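Local coordinates for fiber protein (PDB 6ITX), which probably mediates attachment of an avian adenovirus to its host-cell receptor through the C-terminal head domain described here, at residues 113-118 against 217-222; 159-164 against 267-272; 228-233 against 243-248. One frame throughout, in Å; residues are numbered along the deposited sequence.

Overall arrangement
The three contacts lie on or against one curled beta system of the fiber head; interaction 3 reaches the neighbouring subunits, while no other chain touches interactions 1 and 2. Interactions 1 and 2, with centres about 10 Å apart, meet where S113 O accepts a probable hydrogen bond from G162 N (2.7 Å) and where E219 OE1 forms a salt bridge with R160 NE (2.8 Å). Interactions 2 and 3 have centres about 8 Å apart because strands 262-271 and 241-253 are sheet neighbours, joined for example by a probable hydrogen bond between N245 N and V268 O (2.8 Å). Interactions 1 and 3, about 16 Å apart, touch through E220 and Y247. None contains a residue of the glutamine site.

Interaction 1: residues 113-118 against 217-222; sequences SCPQNK and YKEETE
The contact between P115 and Y217 is a proline-aromatic CH-pi packing, set at a beta-hairpin turn in the beta-sandwich fold of the fiber head. P115 belongs to the connection between strands 110-114 and 118-131, while Y217 lies in the long loop between strands 208-210 and 226-235. The turn is defined by its backbone: C114 N bonds to K118 O at 2.9 Å, K118 N makes a weaker bond back to P115 O, and Q116 and N117 between them both have left-handed backbone angles.

The evidence for the CH-pi contact is that P115 CD stands 4.0 Å from the centroid of the Y217 ring and only 10° off its normal. The pyrrolidine therefore covers one face of the phenol ring, with the peptide carbon of C114 over that face as well. Y217 CG is anti to its own backbone N (chi1 170°), a torsion that carries the ring along the chain from C114 to P115 while CB remains beside the start of the turn, 3.6 Å from C114 O.

S113 and Y217 mark the closest approach of the two backbones, with their CA atoms 4.9 Å apart. S113 OG comes within 3.0 Å of Y217 N and is hydrogen-bonded to G214 O, which ties this hydroxyl to the same loop, three residues before Y217. Y217 also packs on R160, Y264 and V266, linking the turn to strands 160-165 and 262-271. The interface is small, about 200 Å² in all, and nearly half of it belongs to this one tyrosine. Toward the phenol end of the ring, P115 CG rests at 3.8 Å from Y217 CE2 and at the same distance from Y217 CZ.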
ATOM      1  N   SER A 113     -24.195   2.312  -2.491  1.00 39.37           N
ATOM      2  CA  SER A 113     -25.115   1.253  -2.108  1.00 41.67           C
ATOM      3  C   SER A 113     -24.658   0.630  -0.790  1.00 34.24           C
ATOM      4  O   SER A 113     -23.460   0.473  -0.548  1.00 32.71           O
ATOM      5  CB  SER A 113     -25.216   0.203  -3.215  1.00 37.14           C
ATOM      6  OG  SER A 113     -26.121  -0.827  -2.851  1.00 41.16           O
ATOM      7  N   CYS A 114     -25.616   0.293   0.061  1.00 32.18           N
ATOM      8  CA  CYS A 114     -25.371  -0.136   1.427  1.00 36.62           C
ATOM      9  C   CYS A 114     -26.024  -1.485   1.704  1.00 41.10           C
ATOM     10  O   CYS A 114     -26.878  -1.955   0.943  1.00 38.83           O
ATOM     11  CB  CYS A 114     -25.896   0.924   2.418  1.00 35.56           C
ATOM     12  SG  CYS A 114     -25.176   2.605   2.206  1.00 32.22           S
ATOM     13  N   PRO A 115     -25.643  -2.143   2.797  1.00 49.14           N
ATOM     14  CA  PRO A 115     -26.210  -3.466   3.099  1.00 46.26           C
ATOM     15  C   PRO A 115     -27.735  -3.457   3.151  1.00 46.86           C
ATOM     16  O   PRO A 115     -28.368  -2.449   3.452  1.00 41.72           O
ATOM     17  CB  PRO A 115     -25.619  -3.785   4.475  1.00 37.49           C
ATOM     18  CG  PRO A 115     -24.362  -3.047   4.502  1.00 37.36           C
ATOM     19  CD  PRO A 115     -24.590  -1.777   3.759  1.00 36.95           C
ATOM     20  N   GLN A 116     -28.321  -4.621   2.879  1.00 48.35           N
ATOM     21  CA  GLN A 116     -29.758  -4.843   3.056  1.00 46.26           C
ATOM     22  C   GLN A 116     -30.591  -3.810   2.309  1.00 43.52           C
ATOM     23  O   GLN A 116     -31.567  -3.263   2.835  1.00 36.03           O
ATOM     24  CB  GLN A 116     -30.140  -4.880   4.537  1.00 47.42           C
ATOM     25  CG  GLN A 116     -29.094  -5.491   5.458  1.00 55.90           C
ATOM     26  CD  GLN A 116     -29.535  -5.489   6.916  1.00 68.91           C
ATOM     27  OE1 GLN A 116     -30.252  -6.390   7.356  1.00 70.28           O
ATOM     28  NE2 GLN A 116     -29.125  -4.457   7.668  1.00 58.61           N
ATOM     29  N   ASN A 117     -30.184  -3.545   1.066  1.00 49.27           N
ATOM     30  CA  ASN A 117     -30.989  -2.774   0.115  1.00 48.68           C
ATOM     31  C   ASN A 117     -31.245  -1.346   0.614  1.00 43.75           C
ATOM     32  O   ASN A 117     -32.301  -0.761   0.375  1.00 44.70           O
ATOM     33  CB  ASN A 117     -32.297  -3.517  -0.196  1.00 46.10           C
ATOM     34  CG  ASN A 117     -33.115  -2.856  -1.309  1.00 58.88           C
ATOM     35  OD1 ASN A 117     -34.352  -2.944  -1.312  1.00 56.57           O
ATOM     36  ND2 ASN A 117     -32.430  -2.177  -2.251  1.00 55.30           N
ATOM     37  N   LYS A 118     -30.263  -0.764   1.306  1.00 45.75           N
ATOM     38  CA  LYS A 118     -30.276   0.660   1.613  1.00 36.62           C
ATOM     39  C   LYS A 118     -29.224   1.373   0.775  1.00 38.77           C
ATOM     40  O   LYS A 118     -28.433   0.753   0.051  1.00 38.77           O
ATOM     41  CB  LYS A 118     -30.060   0.916   3.102  1.00 32.69           C
ATOM     42  CG  LYS A 118     -30.940   0.060   4.000  1.00 32.30           C
ATOM     43  CD  LYS A 118     -30.964   0.588   5.419  1.00 35.07           C
ATOM     44  CE  LYS A 118     -31.304  -0.491   6.461  1.00 46.53           C
ATOM     45  NZ  LYS A 118     -30.808  -0.126   7.854  1.00 46.06           N
ATOM     46  N   TYR A 217     -24.959  -3.378  -3.827  1.00 42.68           N
ATOM     47  CA  TYR A 217     -23.941  -3.502  -2.805  1.00 43.31           C
ATOM     48  C   TYR A 217     -23.469  -4.951  -2.722  1.00 41.38           C
ATOM     49  O   TYR A 217     -24.284  -5.875  -2.695  1.00 37.75           O
ATOM     50  CB  TYR A 217     -24.506  -3.035  -1.468  1.00 40.39           C
ATOM     51  CG  TYR A 217     -23.594  -3.366  -0.321  1.00 42.30           C
ATOM     52  CD1 TYR A 217     -22.530  -2.533  -0.014  1.00 42.43           C
ATOM     53  CD2 TYR A 217     -23.768  -4.521   0.440  1.00 37.35           C
ATOM     54  CE1 TYR A 217     -21.676  -2.830   1.017  1.00 37.82           C
ATOM     55  CE2 TYR A 217     -22.912  -4.820   1.478  1.00 38.04           C
ATOM     56  CZ  TYR A 217     -21.871  -3.974   1.754  1.00 36.53           C
ATOM     57  OH  TYR A 217     -21.025  -4.268   2.777  1.00 33.35           O
ATOM     58  N   LYS A 218     -22.147  -5.141  -2.703  1.00 38.86           N
ATOM     59  CA  LYS A 218     -21.514  -6.446  -2.531  1.00 39.04           C
ATOM     60  C   LYS A 218     -20.601  -6.369  -1.314  1.00 38.44           C
ATOM     61  O   LYS A 218     -19.703  -5.524  -1.275  1.00 34.51           O
ATOM     62  CB  LYS A 218     -20.716  -6.854  -3.779  1.00 36.93           C
ATOM     63  CG  LYS A 218     -21.571  -7.203  -5.016  1.00 39.90           C
ATOM     64  CD  LYS A 218     -22.228  -8.574  -4.914  1.00 37.87           C
ATOM     65  CE  LYS A 218     -22.874  -8.991  -6.233  1.00 43.21           C
ATOM     66  NZ  LYS A 218     -22.907 -10.492  -6.428  1.00 46.76           N
ATOM     67  N   GLU A 219     -20.850  -7.223  -0.316  1.00 41.54           N
ATOM     68  CA  GLU A 219     -19.955  -7.320   0.830  1.00 37.92           C
ATOM     69  C   GLU A 219     -18.604  -7.836   0.348  1.00 35.15           C
ATOM     70  O   GLU A 219     -18.517  -8.580  -0.625  1.00 39.46           O
ATOM     71  CB  GLU A 219     -20.555  -8.250   1.908  1.00 37.75           C
ATOM     72  CG  GLU A 219     -19.996  -8.046   3.364  1.00 46.49           C
ATOM     73  CD  GLU A 219     -20.313  -6.647   3.965  1.00 62.54           C
ATOM     74  OE1 GLU A 219     -19.337  -5.900   4.301  1.00 56.64           O
ATOM     75  OE2 GLU A 219     -21.530  -6.287   4.120  1.00 54.06           O
ATOM     76  N   GLU A 220     -17.534  -7.410   1.013  1.00 37.33           N
ATOM     77  CA  GLU A 220     -16.208  -7.813   0.550  1.00 39.59           C
ATOM     78  C   GLU A 220     -15.987  -9.330   0.584  1.00 38.60           C
ATOM     79  O   GLU A 220     -15.092  -9.823  -0.111  1.00 39.03           O
ATOM     80  CB  GLU A 220     -15.123  -7.100   1.359  1.00 33.41           C
ATOM     81  CG  GLU A 220     -14.998  -7.554   2.774  1.00 35.64           C
ATOM     82  CD  GLU A 220     -16.017  -6.884   3.669  1.00 45.41           C
ATOM     83  OE1 GLU A 220     -16.832  -6.076   3.143  1.00 44.54           O
ATOM     84  OE2 GLU A 220     -15.998  -7.162   4.895  1.00 48.57           O
ATOM     85  N   THR A 221     -16.787 -10.085   1.337  1.00 37.68           N
ATOM     86  CA  THR A 221     -16.663 -11.537   1.305  1.00 35.12           C
ATOM     87  C   THR A 221     -17.292 -12.160   0.075  1.00 37.63           C
ATOM     88  O   THR A 221     -17.214 -13.386  -0.084  1.00 43.59           O
ATOM     89  CB  THR A 221     -17.295 -12.192   2.532  1.00 34.90           C
ATOM     90  OG1 THR A 221     -18.567 -11.596   2.794  1.00 37.49           O
ATOM     91  CG2 THR A 221     -16.393 -12.058   3.739  1.00 35.05           C
ATOM     92  N   GLU A 222     -17.929 -11.366  -0.777  1.00 40.31           N
ATOM     93  CA  GLU A 222     -18.563 -11.860  -1.990  1.00 37.04           C
ATOM     94  C   GLU A 222     -17.788 -11.452  -3.227  1.00 41.69           C
ATOM     95  O   GLU A 222     -18.155 -11.845  -4.343  1.00 43.96           O
ATOM     96  CB  GLU A 222     -20.003 -11.345  -2.077  1.00 37.14           C
ATOM     97  CG  GLU A 222     -20.668 -11.236  -0.726  1.00 42.77           C
ATOM     98  CD  GLU A 222     -22.172 -11.331  -0.800  1.00 47.76           C
ATOM     99  OE1 GLU A 222     -22.836 -10.269  -0.729  1.00 48.89           O
ATOM    100  OE2 GLU A 222     -22.679 -12.469  -0.929  1.00 48.82           O
TER

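Interaction 2: residues 159-164 against 267-272; sequences IRFGLV and FVITQS
F161 and F267 form a hydrogen-bonded antiparallel pair between strands 160-164 and 267-271, whose directions differ by 157°. F267 N reaches F161 O at 2.8 Å, and F161 N reaches F267 O at 3.1 Å. Further on, I269 N bonds to I159 O at 3.0 Å, whereas the return bond from I159 N to I269 O is weak.

Aromatic and apolar contacts fill the face bearing both phenylalanines. Their planes are 9° apart but offset so far that the rings barely overlap (centroids 4.7 Å); instead F267 CB sits over the F161 ring, 3.8 Å from its centroid. F161 chi1, 61°, swings its ring across toward the neighbouring strand. L163 CD1 adds to this packing at 3.5 Å from F267 CE1, and I269 CD1 lies at the edge of the F161 ring.

On the other face, the R160 guanidinium lies flat against V268, with V268 CG1 3.5 Å from R160 NH1, while R160 NE turns to E219 outside the pair. I139, I141, F289 and I294 of strands 134-144 and 288-299 close over the phenylalanine side, the sheet-on-sheet core of a beta sandwich.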
ATOM      1  N   ILE A 159     -20.749   0.613   9.666  1.00 25.42           N
ATOM      2  CA  ILE A 159     -20.877   1.539   8.506  1.00 29.17           C
ATOM      3  C   ILE A 159     -20.193   1.042   7.240  1.00 26.13           C
ATOM      4  O   ILE A 159     -18.981   1.166   7.104  1.00 26.87           O
ATOM      5  CB  ILE A 159     -20.314   2.957   8.780  1.00 28.18           C
ATOM      6  CG1 ILE A 159     -21.007   3.673   9.926  1.00 29.39           C
ATOM      7  CG2 ILE A 159     -20.465   3.846   7.543  1.00 30.94           C
ATOM      8  CD1 ILE A 159     -20.344   5.028  10.225  1.00 32.43           C
ATOM      9  N   ARG A 160     -20.977   0.523   6.295  1.00 31.10           N
ATOM     10  CA  ARG A 160     -20.466  -0.159   5.113  1.00 30.46           C
ATOM     11  C   ARG A 160     -21.143   0.398   3.882  1.00 30.09           C
ATOM     12  O   ARG A 160     -22.357   0.602   3.886  1.00 38.54           O
ATOM     13  CB  ARG A 160     -20.726  -1.657   5.202  1.00 29.66           C
ATOM     14  CG  ARG A 160     -20.522  -2.191   6.587  1.00 29.99           C
ATOM     15  CD  ARG A 160     -20.831  -3.632   6.668  1.00 33.69           C
ATOM     16  NE  ARG A 160     -19.595  -4.394   6.594  1.00 42.97           N
ATOM     17  CZ  ARG A 160     -19.103  -5.116   7.594  1.00 48.76           C
ATOM     18  NH1 ARG A 160     -17.956  -5.769   7.417  1.00 53.48           N
ATOM     19  NH2 ARG A 160     -19.754  -5.189   8.761  1.00 40.93           N
ATOM     20  N   PHE A 161     -20.371   0.651   2.832  1.00 31.46           N
ATOM     21  CA  PHE A 161     -20.977   1.169   1.613  1.00 31.59           C
ATOM     22  C   PHE A 161     -20.100   0.844   0.408  1.00 33.39           C
ATOM     23  O   PHE A 161     -18.878   0.698   0.525  1.00 33.54           O
ATOM     24  CB  PHE A 161     -21.245   2.674   1.726  1.00 28.65           C
ATOM     25  CG  PHE A 161     -20.012   3.523   1.934  1.00 30.63           C
ATOM     26  CD1 PHE A 161     -19.570   3.828   3.212  1.00 32.84           C
ATOM     27  CD2 PHE A 161     -19.331   4.068   0.845  1.00 34.44           C
ATOM     28  CE1 PHE A 161     -18.440   4.638   3.408  1.00 33.35           C
ATOM     29  CE2 PHE A 161     -18.203   4.886   1.022  1.00 30.55           C
ATOM     30  CZ  PHE A 161     -17.756   5.168   2.300  1.00 32.15           C
ATOM     31  N   GLY A 162     -20.744   0.707  -0.744  1.00 32.79           N
ATOM     32  CA  GLY A 162     -20.073   0.350  -1.987  1.00 32.57           C
ATOM     33  C   GLY A 162     -20.204   1.469  -3.007  1.00 35.83           C
ATOM     34  O   GLY A 162     -21.256   2.105  -3.116  1.00 39.79           O
ATOM     35  N   LEU A 163     -19.133   1.698  -3.750  1.00 35.19           N
ATOM     36  CA  LEU A 163     -19.081   2.731  -4.772  1.00 30.97           C
ATOM     37  C   LEU A 163     -18.508   2.122  -6.031  1.00 32.52           C
ATOM     38  O   LEU A 163     -17.774   1.137  -5.987  1.00 36.02           O
ATOM     39  CB  LEU A 163     -18.184   3.900  -4.370  1.00 32.63           C
ATOM     40  CG  LEU A 163     -18.568   4.644  -3.103  1.00 37.85           C
ATOM     41  CD1 LEU A 163     -17.363   5.410  -2.631  1.00 35.56           C
ATOM     42  CD2 LEU A 163     -19.743   5.581  -3.391  1.00 34.10           C
ATOM     43  N   VAL A 164     -18.814   2.725  -7.161  1.00 31.65           N
ATOM     44  CA  VAL A 164     -18.179   2.333  -8.402  1.00 28.49           C
ATOM     45  C   VAL A 164     -17.466   3.546  -8.954  1.00 30.69           C
ATOM     46  O   VAL A 164     -17.990   4.665  -8.895  1.00 31.34           O
ATOM     47  CB  VAL A 164     -19.191   1.759  -9.419  1.00 35.99           C
ATOM     48  CG1 VAL A 164     -18.489   1.312 -10.686  1.00 30.14           C
ATOM     49  CG2 VAL A 164     -19.976   0.589  -8.787  1.00 38.00           C
ATOM     50  N   PHE A 267     -16.297   0.089   1.426  1.00 33.74           N
ATOM     51  CA  PHE A 267     -15.677   0.675   2.609  1.00 31.03           C
ATOM     52  C   PHE A 267     -16.342   0.088   3.840  1.00 31.65           C
ATOM     53  O   PHE A 267     -17.576   0.043   3.912  1.00 33.82           O
ATOM     54  CB  PHE A 267     -15.856   2.194   2.639  1.00 31.17           C
ATOM     55  CG  PHE A 267     -15.168   2.915   1.531  1.00 29.67           C
ATOM     56  CD1 PHE A 267     -15.655   2.862   0.247  1.00 29.97           C
ATOM     57  CD2 PHE A 267     -14.035   3.661   1.782  1.00 30.97           C
ATOM     58  CE1 PHE A 267     -15.018   3.532  -0.764  1.00 34.82           C
ATOM     59  CE2 PHE A 267     -13.383   4.328   0.772  1.00 30.07           C
ATOM     60  CZ  PHE A 267     -13.874   4.271  -0.502  1.00 33.21           C
ATOM     61  N   VAL A 268     -15.540  -0.351   4.804  1.00 32.23           N
ATOM     62  CA  VAL A 268     -16.042  -0.764   6.113  1.00 33.53           C
ATOM     63  C   VAL A 268     -15.335   0.088   7.159  1.00 33.35           C
ATOM     64  O   VAL A 268     -14.098   0.147   7.188  1.00 35.45           O
ATOM     65  CB  VAL A 268     -15.820  -2.259   6.378  1.00 31.04           C
ATOM     66  CG1 VAL A 268     -16.355  -2.651   7.742  1.00 28.72           C
ATOM     67  CG2 VAL A 268     -16.489  -3.069   5.309  1.00 40.42           C
ATOM     68  N   ILE A 269     -16.117   0.751   8.000  1.00 30.77           N
ATOM     69  CA  ILE A 269     -15.626   1.735   8.957  1.00 29.96           C
ATOM     70  C   ILE A 269     -16.223   1.361  10.304  1.00 30.09           C
ATOM     71  O   ILE A 269     -17.423   1.067  10.382  1.00 35.04           O
ATOM     72  CB  ILE A 269     -16.033   3.165   8.535  1.00 28.94           C
ATOM     73  CG1 ILE A 269     -15.209   3.643   7.330  1.00 28.83           C
ATOM     74  CG2 ILE A 269     -15.928   4.143   9.692  1.00 31.64           C
ATOM     75  CD1 ILE A 269     -15.733   4.965   6.705  1.00 31.75           C
ATOM     76  N   THR A 270     -15.401   1.342  11.352  1.00 24.62           N
ATOM     77  CA  THR A 270     -15.853   0.856  12.652  1.00 29.44           C
ATOM     78  C   THR A 270     -15.746   1.926  13.740  1.00 33.03           C
ATOM     79  O   THR A 270     -14.967   2.876  13.649  1.00 33.52           O
ATOM     80  CB  THR A 270     -15.067  -0.381  13.089  1.00 30.28           C
ATOM     81  OG1 THR A 270     -13.661  -0.078  13.102  1.00 30.77           O
ATOM     82  CG2 THR A 270     -15.356  -1.544  12.157  1.00 21.64           C
ATOM     83  N   GLN A 271     -16.544   1.744  14.785  1.00 33.67           N
ATOM     84  CA  GLN A 271     -16.626   2.661  15.910  1.00 31.45           C
ATOM     85  C   GLN A 271     -16.562   1.864  17.210  1.00 33.78           C
ATOM     86  O   GLN A 271     -16.994   0.706  17.274  1.00 26.47           O
ATOM     87  CB  GLN A 271     -17.940   3.472  15.906  1.00 30.35           C
ATOM     88  CG  GLN A 271     -18.287   4.255  14.659  1.00 31.34           C
ATOM     89  CD  GLN A 271     -19.747   4.759  14.693  1.00 35.38           C
ATOM     90  OE1 GLN A 271     -20.659   4.082  14.225  1.00 36.22           O
ATOM     91  NE2 GLN A 271     -19.964   5.932  15.276  1.00 34.36           N
ATOM     92  N   SER A 272     -16.040   2.503  18.255  1.00 36.07           N
ATOM     93  CA  SER A 272     -16.046   1.881  19.568  1.00 30.91           C
ATOM     94  C   SER A 272     -17.462   1.921  20.136  1.00 32.99           C
ATOM     95  O   SER A 272     -18.383   2.485  19.539  1.00 36.72           O
ATOM     96  CB  SER A 272     -15.039   2.570  20.477  1.00 28.13           C
ATOM     97  OG  SER A 272     -15.311   3.955  20.545  1.00 36.01           O
TER

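Interaction 3: residues 228-233 against 243-248; sequences RHSFCP and GGNLYV. With SO4 (sulfate ion), chain N.
R228 with Y247, H229 with L246, S230 with N245 and F231 with G244 pair in antiparallel register, the N-to-C directions of the two hairpin strands lying 147° apart. The hydrogen-bonded pair H229-L246 is closed in both directions, H229 N to L246 O and L246 N to H229 O each at 2.8 Å. F231 N also bonds to G244 O at 3.0 Å.

Polar side chains occupy the face of R228, S230, N245 and Y247. S230 OG donates to N245 OD1, and that same oxygen stands over a face of the R228 guanidinium, whose plane is 22° from the N245 amide. With chi1 at -160° the R228 chain runs out on the side away from its own N, laying its aliphatic part alongside Y247: CG lies over the ring face, 3.9 Å from its centroid. A bend at chi3 then turns the guanidinium away from the ring toward a sulfate ion, where R228 NH1 donates to sulfate O2 at 2.8 Å. The ion probably came from the crystallisation liquor, but R228 of the second and third subunits bind it too, so three arginines share one anion.

The opposite face carries H229, F231 and L246. G244 CA lies over the F231 ring at 4.0 Å from the centroid, and the ring edge faces L246 N. H229 ND1 is 4.2 Å from V248 CG2, and the H229 side chain also lies about 3 Å from a second sulfate, probably of the same origin.

Strand 262-271 borders the hairpin beyond 243-248, with F267 packed on L246 and V266 on Y247. Strand 288-299 lies beside 226-235 and supplies I294 to both F231 and L246, while F231 and C232 pair antiparallel with a strand of the second subunit, extending the sheet across the trimer interface.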
ATOM      1  N   ARG A 228      -6.726  -4.941   0.012  1.00 30.28           N
ATOM      2  CA  ARG A 228      -7.263  -4.234   1.158  1.00 32.37           C
ATOM      3  C   ARG A 228      -6.345  -3.091   1.534  1.00 29.40           C
ATOM      4  O   ARG A 228      -5.119  -3.221   1.487  1.00 29.09           O
ATOM      5  CB  ARG A 228      -7.463  -5.155   2.359  1.00 31.90           C
ATOM      6  CG  ARG A 228      -8.443  -4.563   3.344  1.00 32.66           C
ATOM      7  CD  ARG A 228      -8.472  -5.287   4.647  1.00 33.26           C
ATOM      8  NE  ARG A 228      -7.150  -5.325   5.248  1.00 37.01           N
ATOM      9  CZ  ARG A 228      -6.885  -5.988   6.367  1.00 37.53           C
ATOM     10  NH1 ARG A 228      -5.660  -5.991   6.871  1.00 36.78           N
ATOM     11  NH2 ARG A 228      -7.863  -6.641   6.980  1.00 30.12           N
ATOM     12  N   HIS A 229      -6.949  -1.975   1.916  1.00 29.60           N
ATOM     13  CA  HIS A 229      -6.199  -0.778   2.257  1.00 33.29           C
ATOM     14  C   HIS A 229      -6.749  -0.215   3.556  1.00 35.24           C
ATOM     15  O   HIS A 229      -7.943   0.089   3.648  1.00 30.55           O
ATOM     16  CB  HIS A 229      -6.250   0.232   1.109  1.00 36.07           C
ATOM     17  CG  HIS A 229      -5.668  -0.306  -0.172  1.00 41.64           C
ATOM     18  ND1 HIS A 229      -6.351  -1.179  -1.005  1.00 34.54           N
ATOM     19  CD2 HIS A 229      -4.428  -0.176  -0.700  1.00 32.45           C
ATOM     20  CE1 HIS A 229      -5.580  -1.505  -2.023  1.00 31.24           C
ATOM     21  NE2 HIS A 229      -4.407  -0.912  -1.860  1.00 39.03           N
ATOM     22  N   SER A 230      -5.891  -0.132   4.574  1.00 32.84           N
ATOM     23  CA  SER A 230      -6.328   0.224   5.913  1.00 32.41           C
ATOM     24  C   SER A 230      -6.140   1.711   6.171  1.00 32.41           C
ATOM     25  O   SER A 230      -5.130   2.303   5.772  1.00 30.20           O
ATOM     26  CB  SER A 230      -5.584  -0.587   6.968  1.00 33.04           C
ATOM     27  OG  SER A 230      -6.126  -1.885   7.050  1.00 37.77           O
ATOM     28  N   PHE A 231      -7.111   2.293   6.868  1.00 29.85           N
ATOM     29  CA  PHE A 231      -7.182   3.728   7.081  1.00 33.93           C
ATOM     30  C   PHE A 231      -8.064   3.968   8.298  1.00 38.88           C
ATOM     31  O   PHE A 231      -8.547   3.021   8.932  1.00 31.79           O
ATOM     32  CB  PHE A 231      -7.731   4.445   5.839  1.00 29.13           C
ATOM     33  CG  PHE A 231      -9.219   4.284   5.638  1.00 27.88           C
ATOM     34  CD1 PHE A 231      -9.721   3.196   4.932  1.00 29.07           C
ATOM     35  CD2 PHE A 231     -10.121   5.230   6.146  1.00 32.00           C
ATOM     36  CE1 PHE A 231     -11.104   3.038   4.727  1.00 29.83           C
ATOM     37  CE2 PHE A 231     -11.510   5.090   5.957  1.00 31.05           C
ATOM     38  CZ  PHE A 231     -12.002   3.987   5.239  1.00 31.35           C
ATOM     39  N   CYS A 232      -8.281   5.259   8.610  1.00 33.61           N
ATOM     40  CA  CYS A 232      -9.252   5.672   9.603  1.00 33.30           C
ATOM     41  C   CYS A 232      -9.791   7.054   9.248  1.00 34.80           C
ATOM     42  O   CYS A 232      -8.994   7.957   8.942  1.00 32.21           O
ATOM     43  CB  CYS A 232      -8.657   5.690  11.009  1.00 32.45           C
ATOM     44  SG  CYS A 232      -9.875   5.702  12.347  1.00 30.39           S
ATOM     45  N   PRO A 233     -11.108   7.250   9.274  1.00 33.52           N
ATOM     46  CA  PRO A 233     -11.682   8.556   8.952  1.00 34.95           C
ATOM     47  C   PRO A 233     -11.685   9.450  10.186  1.00 28.87           C
ATOM     48  O   PRO A 233     -11.391   9.018  11.297  1.00 34.42           O
ATOM     49  CB  PRO A 233     -13.120   8.200   8.519  1.00 30.26           C
ATOM     50  CG  PRO A 233     -13.454   7.013   9.338  1.00 27.29           C
ATOM     51  CD  PRO A 233     -12.161   6.255   9.569  1.00 32.63           C
ATOM     52  N   GLY A 243     -11.314   2.370  13.106  1.00 32.61           N
ATOM     53  CA  GLY A 243     -10.565   1.886  11.964  1.00 33.43           C
ATOM     54  C   GLY A 243     -11.420   1.840  10.713  1.00 34.84           C
ATOM     55  O   GLY A 243     -12.621   2.120  10.724  1.00 33.11           O
ATOM     56  N   GLY A 244     -10.769   1.474   9.622  1.00 37.02           N
ATOM     57  CA  GLY A 244     -11.428   1.482   8.335  1.00 32.12           C
ATOM     58  C   GLY A 244     -10.672   0.631   7.347  1.00 33.64           C
ATOM     59  O   GLY A 244      -9.444   0.498   7.420  1.00 30.28           O
ATOM     60  N   ASN A 245     -11.414   0.044   6.419  1.00 34.70           N
ATOM     61  CA  ASN A 245     -10.790  -0.755   5.385  1.00 37.41           C
ATOM     62  C   ASN A 245     -11.469  -0.487   4.052  1.00 33.44           C
ATOM     63  O   ASN A 245     -12.691  -0.346   3.977  1.00 34.06           O
ATOM     64  CB  ASN A 245     -10.806  -2.236   5.773  1.00 34.19           C
ATOM     65  CG  ASN A 245      -9.668  -2.572   6.739  1.00 39.14           C
ATOM     66  OD1 ASN A 245      -8.497  -2.501   6.374  1.00 35.77           O
ATOM     67  ND2 ASN A 245     -10.009  -2.900   7.982  1.00 46.12           N
ATOM     68  N   LEU A 246     -10.649  -0.345   3.021  1.00 31.55           N
ATOM     69  CA  LEU A 246     -11.104  -0.173   1.656  1.00 32.10           C
ATOM     70  C   LEU A 246     -10.777  -1.456   0.917  1.00 30.39           C
ATOM     71  O   LEU A 246      -9.659  -1.964   1.036  1.00 33.37           O
ATOM     72  CB  LEU A 246     -10.416   1.029   0.994  1.00 32.58           C
ATOM     73  CG  LEU A 246     -10.457   1.126  -0.536  1.00 32.33           C
ATOM     74  CD1 LEU A 246     -11.880   1.294  -1.053  1.00 31.81           C
ATOM     75  CD2 LEU A 246      -9.622   2.266  -0.986  1.00 28.27           C
ATOM     76  N   TYR A 247     -11.751  -1.999   0.194  1.00 30.44           N
ATOM     77  CA  TYR A 247     -11.570  -3.237  -0.558  1.00 33.48           C
ATOM     78  C   TYR A 247     -11.777  -2.914  -2.026  1.00 34.56           C
ATOM     79  O   TYR A 247     -12.869  -2.484  -2.419  1.00 35.06           O
ATOM     80  CB  TYR A 247     -12.538  -4.336  -0.098  1.00 29.57           C
ATOM     81  CG  TYR A 247     -12.404  -4.662   1.366  1.00 33.00           C
ATOM     82  CD1 TYR A 247     -12.935  -3.816   2.315  1.00 29.28           C
ATOM     83  CD2 TYR A 247     -11.734  -5.812   1.803  1.00 33.64           C
ATOM     84  CE1 TYR A 247     -12.814  -4.076   3.646  1.00 34.17           C
ATOM     85  CE2 TYR A 247     -11.608  -6.087   3.150  1.00 31.01           C
ATOM     86  CZ  TYR A 247     -12.151  -5.194   4.071  1.00 35.62           C
ATOM     87  OH  TYR A 247     -12.076  -5.396   5.433  1.00 32.09           O
ATOM     88  N   VAL A 248     -10.731  -3.096  -2.829  1.00 30.84           N
ATOM     89  CA  VAL A 248     -10.780  -2.761  -4.242  1.00 29.88           C
ATOM     90  C   VAL A 248     -10.931  -4.046  -5.030  1.00 35.82           C
ATOM     91  O   VAL A 248     -10.219  -5.029  -4.787  1.00 36.01           O
ATOM     92  CB  VAL A 248      -9.530  -1.994  -4.690  1.00 28.81           C
ATOM     93  CG1 VAL A 248      -9.605  -1.721  -6.170  1.00 25.85           C
ATOM     94  CG2 VAL A 248      -9.367  -0.724  -3.894  1.00 26.75           C
TER
HETATM   95  S   SO4 N 401      -5.127  -6.348  10.899  1.00 66.91           S
HETATM   96  O1  SO4 N 401      -4.254  -5.586  11.824  1.00 51.84           O
HETATM   97  O2  SO4 N 401      -4.818  -5.968   9.515  1.00 55.25           O
HETATM   98  O3  SO4 N 401      -4.869  -7.782  11.069  1.00 47.80           O
HETATM   99  O4  SO4 N 401      -6.551  -6.023  11.109  1.00 57.96           O